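Local coordinates for protein RNA polymerase II subunit A C-terminal domain phosphatase SSU72 (Homo sapiens, PDB 4H3K) that removes phosphate from phosphoserine and phosphothreonine in the C-terminal domain of RNA polymerase II, and takes part in RNA processing and transcription termination, at residues B[52-57]-B[114-119]; B[125-130]-B[177-182]. The protein carries 1 engineered substitution. One frame throughout, in Å; residues are numbered along the deposited sequence.

Interaction 1 (B[52-57]-B[114-119]); sequences SVRSFG and RPERFQ
Gly57 ends strand 52-57, the outermost strand on its side of the central sheet of this alpha/beta phosphatase fold, and it is gripped through both its polar backbone atoms. Gly57 N donates to Glu116 O (2.8 Å), while Phe118 N donates to Gly57 O (2.9 Å). Together they make a single bridge of parallel type around Arg117, but the loop then leaves: the touching backbones run 72° apart. A CA-H...O contact sits alongside, Phe56 CA to Glu116 O at 3.2 Å.

Past the bridge, the edge of the Phe118 ring is turned toward the face of Phe56, a T-shaped pair with centroids 5.7 Å apart and planes at 90°. CG of Phe118 is anti to its backbone N (chi1 -175°), which swings the ring so that its CD1 edge meets Phe56, with the two CB atoms, Phe56 CB and Phe118 CB, 3.8 Å apart.

Arg54 stands next to Phe56 on the same side of the strand. Its chain bends at CG and CD, bringing the guanidinium back so that Phe56 CZ lies 3.6 Å over one face, near the rim. At the guanidinium edge, Arg54 NH2 forms a salt bridge with Glu116 OE1 at 3.1 Å, which includes a weak, bent hydrogen bond. Each charge has a second partner: Asp123 for Arg54, Lys112 for Glu116.

Ser55 points its hydroxyl into a polar network with His43, Lys112 and Asn35. Asn35 lies in the loop after strand 27-32, where related low-molecular-weight phosphatases carry the phosphate-binding loop, so Ser55 probably borders that region. One water ties the groups together, accepting from Arg54 NE and from Ser55 N and donating to Glu116 OE2 at 2.9 Å.

Interaction 2 (B[125-130]-B[177-182]); sequences FDLILT and ELCQCI
No ring or other planar side chain takes part where Leu127 and Leu129 meet Leu178, Cys179 and Ile182; this is a helix packed along one face of the central alpha/beta sheet through aliphatic branches and a sulfur. Segment 177-182 of helix 165-184 runs nearly antiparallel to strand 127-130, its axis 160° from the strand's and 11.4 Å away at closest approach.

Cys179 SG rests over the pair of strand leucines and touches both, 3.6 Å from Leu129 CD1 and 4.1 Å from Leu127 CD2. The same Leu127 methyl also reaches one turn further along the helix, to Ile182 CD1 at 3.8 Å. With CG of Leu127 anti to its backbone N (chi1 172°), the side chain stretches out from the sheet to touch both partners.

Strand alternation divides the work: Ile128 and Thr130 pack against helix 133-145 on the other side of the sheet, so the strand is sandwiched between helices. Leu178 also touches Leu196 and Phe199 of helix 188-203, and Ile182 touches Met188 of the same helix. The second Leu129 branch completes the interface, its CD2 lying 3.9 Å from Leu178 CD2.

Both contacts are built on the same sheet, with strand 27-32 lying between strands 52-57 and 127-130. Interaction 1 fastens a loop to the outer strand; interaction 2 seats a helix on a more central one, the two centres being 15 Å apart. They still touch: Phe125 CZ lies 3.7 Å from Phe56 CE2, Phe125 CE1 lies 3.7 Å from Arg54 CG, and Phe118 CZ packs 4.0 Å from Ile128 CD1. Phe118 thus joins the apolar layer on the side of the sheet facing away from helix 165-184. Ser55 turns interaction 1 toward the probable phosphate-binding loop, whereas interaction 2 belongs to the hydrophobic core.

Interaction 1 (B[52-57]-B[114-119])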
loop_
_atom_site.group_PDB
_atom_site.type_symbol
_atom_site.label_atom_id
_atom_site.label_comp_id
_atom_site.label_asym_id
_atom_site.label_seq_id
_atom_site.Cartn_x
_atom_site.Cartn_y
_atom_site.Cartn_z
ATOM N N SER B 52 -5.517 -5.296 -17.028
ATOM C CA SER B 52 -5.055 -6.386 -16.221
ATOM C C SER B 52 -5.994 -6.394 -15.025
ATOM O O SER B 52 -6.048 -5.444 -14.269
ATOM C CB SER B 52 -3.606 -6.096 -15.803
ATOM O OG SER B 52 -3.197 -6.961 -14.764
ATOM N N VAL B 53 -6.787 -7.444 -14.904
ATOM C CA VAL B 53 -7.823 -7.505 -13.892
ATOM C C VAL B 53 -7.895 -8.873 -13.205
ATOM O O VAL B 53 -7.690 -9.891 -13.829
ATOM C CB VAL B 53 -9.194 -7.052 -14.472
ATOM C CG1 VAL B 53 -9.571 -7.825 -15.745
ATOM C CG2 VAL B 53 -10.324 -7.106 -13.407
ATOM N N ARG B 54 -8.162 -8.855 -11.903
ATOM C CA ARG B 54 -8.481 -10.050 -11.156
ATOM C C ARG B 54 -9.763 -9.721 -10.385
ATOM O O ARG B 54 -10.114 -8.547 -10.202
ATOM C CB ARG B 54 -7.359 -10.411 -10.171
ATOM C CG ARG B 54 -5.935 -10.562 -10.758
ATOM C CD ARG B 54 -5.478 -12.000 -10.922
ATOM N NE ARG B 54 -6.048 -12.957 -9.950
ATOM C CZ ARG B 54 -5.427 -13.458 -8.879
ATOM N NH1 ARG B 54 -4.191 -13.089 -8.540
ATOM N NH2 ARG B 54 -6.061 -14.342 -8.118
ATOM N N SER B 55 -10.462 -10.754 -9.943
ATOM C CA SER B 55 -11.704 -10.552 -9.250
ATOM C C SER B 55 -11.822 -11.498 -8.072
ATOM O O SER B 55 -11.233 -12.585 -8.071
ATOM C CB SER B 55 -12.870 -10.745 -10.221
ATOM O OG SER B 55 -12.962 -12.091 -10.620
ATOM N N PHE B 56 -12.574 -11.069 -7.053
ATOM C CA PHE B 56 -12.621 -11.766 -5.773
ATOM C C PHE B 56 -13.964 -11.545 -5.131
ATOM O O PHE B 56 -14.723 -10.666 -5.547
ATOM C CB PHE B 56 -11.535 -11.229 -4.805
ATOM C CG PHE B 56 -10.143 -11.318 -5.346
ATOM C CD1 PHE B 56 -9.423 -12.502 -5.225
ATOM C CD2 PHE B 56 -9.558 -10.214 -5.997
ATOM C CE1 PHE B 56 -8.133 -12.605 -5.732
ATOM C CE2 PHE B 56 -8.282 -10.288 -6.508
ATOM C CZ PHE B 56 -7.548 -11.490 -6.370
ATOM N N GLY B 57 -14.238 -12.341 -4.099
ATOM C CA GLY B 57 -15.371 -12.101 -3.207
ATOM C C GLY B 57 -14.875 -12.010 -1.760
ATOM O O GLY B 57 -13.890 -12.634 -1.401
ATOM N N ARG B 114 -12.970 -21.254 -10.546
ATOM C CA ARG B 114 -13.755 -21.082 -9.322
ATOM C C ARG B 114 -13.716 -19.666 -8.752
ATOM O O ARG B 114 -12.789 -18.901 -9.039
ATOM C CB ARG B 114 -13.341 -22.100 -8.238
ATOM C CG ARG B 114 -11.911 -21.972 -7.785
ATOM C CD ARG B 114 -11.610 -22.803 -6.542
ATOM N NE ARG B 114 -10.393 -22.285 -5.919
ATOM C CZ ARG B 114 -10.340 -21.294 -5.017
ATOM N NH1 ARG B 114 -11.444 -20.696 -4.559
ATOM N NH2 ARG B 114 -9.163 -20.907 -4.553
ATOM N N PRO B 115 -14.749 -19.303 -7.967
ATOM C CA PRO B 115 -14.715 -18.000 -7.299
ATOM C C PRO B 115 -13.522 -17.955 -6.340
ATOM O O PRO B 115 -13.107 -18.997 -5.843
ATOM C CB PRO B 115 -16.043 -17.962 -6.546
ATOM C CG PRO B 115 -16.404 -19.391 -6.317
ATOM C CD PRO B 115 -15.955 -20.071 -7.608
ATOM N N GLU B 116 -12.952 -16.770 -6.132
ATOM C CA GLU B 116 -11.784 -16.607 -5.278
ATOM C C GLU B 116 -12.077 -15.663 -4.105
ATOM O O GLU B 116 -12.690 -14.610 -4.302
ATOM C CB GLU B 116 -10.593 -16.082 -6.096
ATOM C CG GLU B 116 -10.167 -17.052 -7.232
ATOM C CD GLU B 116 -9.217 -16.409 -8.213
ATOM O OE1 GLU B 116 -8.028 -16.725 -8.153
ATOM O OE2 GLU B 116 -9.636 -15.578 -9.035
ATOM N N ARG B 117 -11.642 -16.064 -2.909
ATOM C CA ARG B 117 -11.743 -15.242 -1.721
ATOM C C ARG B 117 -10.625 -14.205 -1.699
ATOM O O ARG B 117 -9.429 -14.563 -1.758
ATOM C CB ARG B 117 -11.609 -16.069 -0.446
ATOM C CG ARG B 117 -12.711 -17.082 -0.228
ATOM C CD ARG B 117 -12.698 -17.726 1.195
ATOM N NE ARG B 117 -12.375 -16.846 2.337
ATOM C CZ ARG B 117 -13.157 -15.888 2.843
ATOM N NH1 ARG B 117 -14.325 -15.609 2.296
ATOM N NH2 ARG B 117 -12.757 -15.207 3.909
ATOM N N PHE B 118 -11.011 -12.939 -1.581
ATOM C CA PHE B 118 -10.038 -11.845 -1.446
ATOM C C PHE B 118 -9.041 -12.070 -0.291
ATOM O O PHE B 118 -7.834 -11.837 -0.420
ATOM C CB PHE B 118 -10.776 -10.528 -1.192
ATOM C CG PHE B 118 -9.870 -9.336 -1.166
ATOM C CD1 PHE B 118 -9.556 -8.662 -2.346
ATOM C CD2 PHE B 118 -9.350 -8.871 0.035
ATOM C CE1 PHE B 118 -8.704 -7.547 -2.319
ATOM C CE2 PHE B 118 -8.520 -7.767 0.079
ATOM C CZ PHE B 118 -8.184 -7.103 -1.106
ATOM N N GLN B 119 -9.570 -12.491 0.847
ATOM C CA GLN B 119 -8.748 -12.636 2.048
ATOM C C GLN B 119 -7.662 -13.707 1.875
ATOM O O GLN B 119 -6.722 -13.754 2.668
ATOM C CB GLN B 119 -9.619 -12.901 3.284
ATOM C CG GLN B 119 -10.584 -11.762 3.622
ATOM C CD GLN B 119 -11.991 -11.862 2.992
ATOM O OE1 GLN B 119 -12.941 -11.384 3.585
ATOM N NE2 GLN B 119 -12.115 -12.462 1.810
HETATM O O HOH W 1 -9.171 -13.322 -10.745
#

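Interaction 2 (B[125-130]-B[177-182])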
loop_
_atom_site.group_PDB
_atom_site.type_symbol
_atom_site.label_atom_id
_atom_site.label_comp_id
_atom_site.label_asym_id
_atom_site.label_seq_id
_atom_site.Cartn_x
_atom_site.Cartn_y
_atom_site.Cartn_z
ATOM N N PHE B 125 -2.193 -4.750 -6.412
ATOM C CA PHE B 125 -2.949 -3.931 -7.357
ATOM C C PHE B 125 -2.648 -2.439 -7.190
ATOM O O PHE B 125 -2.121 -1.994 -6.162
ATOM C CB PHE B 125 -4.446 -4.204 -7.158
ATOM C CG PHE B 125 -4.780 -5.650 -7.278
ATOM C CD1 PHE B 125 -4.877 -6.240 -8.536
ATOM C CD2 PHE B 125 -4.888 -6.441 -6.155
ATOM C CE1 PHE B 125 -5.156 -7.586 -8.665
ATOM C CE2 PHE B 125 -5.139 -7.819 -6.276
ATOM C CZ PHE B 125 -5.276 -8.380 -7.535
ATOM N N ASP B 126 -2.972 -1.691 -8.223
ATOM C CA ASP B 126 -2.964 -0.238 -8.173
ATOM C C ASP B 126 -4.285 0.237 -7.599
ATOM O O ASP B 126 -4.341 1.241 -6.880
ATOM C CB ASP B 126 -2.825 0.327 -9.595
ATOM C CG ASP B 126 -1.493 -0.077 -10.259
ATOM O OD1 ASP B 126 -0.452 0.030 -9.601
ATOM O OD2 ASP B 126 -1.501 -0.463 -11.435
ATOM N N LEU B 127 -5.358 -0.474 -7.959
ATOM C CA LEU B 127 -6.718 -0.001 -7.689
ATOM C C LEU B 127 -7.614 -1.174 -7.401
ATOM O O LEU B 127 -7.615 -2.149 -8.154
ATOM C CB LEU B 127 -7.262 0.790 -8.881
ATOM C CG LEU B 127 -8.741 1.194 -8.818
ATOM C CD1 LEU B 127 -8.963 2.167 -7.629
ATOM C CD2 LEU B 127 -9.197 1.818 -10.141
ATOM N N ILE B 128 -8.332 -1.100 -6.277
ATOM C CA ILE B 128 -9.282 -2.147 -5.915
ATOM C C ILE B 128 -10.652 -1.501 -5.905
ATOM O O ILE B 128 -10.866 -0.538 -5.188
ATOM C CB ILE B 128 -8.968 -2.796 -4.532
ATOM C CG1 ILE B 128 -7.538 -3.418 -4.519
ATOM C CG2 ILE B 128 -10.083 -3.798 -4.160
ATOM C CD1 ILE B 128 -7.005 -3.863 -3.070
ATOM N N LEU B 129 -11.575 -2.042 -6.692
ATOM C CA LEU B 129 -12.933 -1.538 -6.745
ATOM C C LEU B 129 -13.856 -2.531 -6.079
ATOM O O LEU B 129 -13.838 -3.720 -6.427
ATOM C CB LEU B 129 -13.352 -1.361 -8.186
ATOM C CG LEU B 129 -12.526 -0.248 -8.852
ATOM C CD1 LEU B 129 -12.336 -0.532 -10.278
ATOM C CD2 LEU B 129 -13.266 1.050 -8.691
ATOM N N THR B 130 -14.683 -2.050 -5.153
ATOM C CA THR B 130 -15.630 -2.916 -4.466
ATOM C C THR B 130 -17.032 -2.542 -4.900
ATOM O O THR B 130 -17.277 -1.402 -5.304
ATOM C CB THR B 130 -15.466 -2.845 -2.919
ATOM O OG1 THR B 130 -15.751 -1.517 -2.459
ATOM C CG2 THR B 130 -14.009 -3.185 -2.527
ATOM N N GLU B 177 -15.654 2.681 -17.323
ATOM C CA GLU B 177 -15.497 4.123 -17.592
ATOM C C GLU B 177 -14.529 4.785 -16.617
ATOM O O GLU B 177 -13.608 5.518 -17.029
ATOM C CB GLU B 177 -16.860 4.834 -17.613
ATOM C CG GLU B 177 -16.899 5.956 -18.599
ATOM C CD GLU B 177 -18.205 6.707 -18.609
ATOM O OE1 GLU B 177 -19.241 6.101 -18.212
ATOM O OE2 GLU B 177 -18.174 7.890 -19.056
ATOM N N LEU B 178 -14.685 4.476 -15.332
ATOM C CA LEU B 178 -13.768 4.988 -14.328
ATOM C C LEU B 178 -12.326 4.540 -14.576
ATOM O O LEU B 178 -11.414 5.353 -14.549
ATOM C CB LEU B 178 -14.241 4.610 -12.925
ATOM C CG LEU B 178 -13.299 5.049 -11.797
ATOM C CD1 LEU B 178 -13.207 6.589 -11.721
ATOM C CD2 LEU B 178 -13.720 4.459 -10.453
ATOM N N CYS B 179 -12.121 3.266 -14.867
ATOM C CA CYS B 179 -10.774 2.748 -15.081
ATOM C C CYS B 179 -10.147 3.375 -16.316
ATOM O O CYS B 179 -8.976 3.699 -16.331
ATOM C CB CYS B 179 -10.784 1.222 -15.181
ATOM S SG CYS B 179 -11.071 0.506 -13.533
ATOM N N GLN B 180 -10.953 3.576 -17.336
ATOM C CA GLN B 180 -10.537 4.311 -18.524
ATOM C C GLN B 180 -10.040 5.721 -18.236
ATOM O O GLN B 180 -8.951 6.120 -18.693
ATOM C CB GLN B 180 -11.713 4.361 -19.490
ATOM C CG GLN B 180 -11.253 4.484 -20.858
ATOM C CD GLN B 180 -10.449 3.273 -21.235
ATOM O OE1 GLN B 180 -10.848 2.146 -20.922
ATOM N NE2 GLN B 180 -9.308 3.488 -21.898
ATOM N N CYS B 181 -10.830 6.479 -17.480
ATOM C CA CYS B 181 -10.415 7.812 -17.072
ATOM C C CYS B 181 -9.106 7.774 -16.348
ATOM O O CYS B 181 -8.189 8.500 -16.712
ATOM C CB CYS B 181 -11.412 8.442 -16.129
ATOM S SG CYS B 181 -12.737 9.000 -16.949
ATOM N N ILE B 182 -9.021 6.919 -15.330
ATOM C CA ILE B 182 -7.812 6.823 -14.507
ATOM C C ILE B 182 -6.590 6.548 -15.373
ATOM O O ILE B 182 -5.585 7.267 -15.281
ATOM C CB ILE B 182 -7.979 5.805 -13.351
ATOM C CG1 ILE B 182 -8.902 6.406 -12.288
ATOM C CG2 ILE B 182 -6.629 5.434 -12.754
ATOM C CD1 ILE B 182 -9.496 5.371 -11.321
#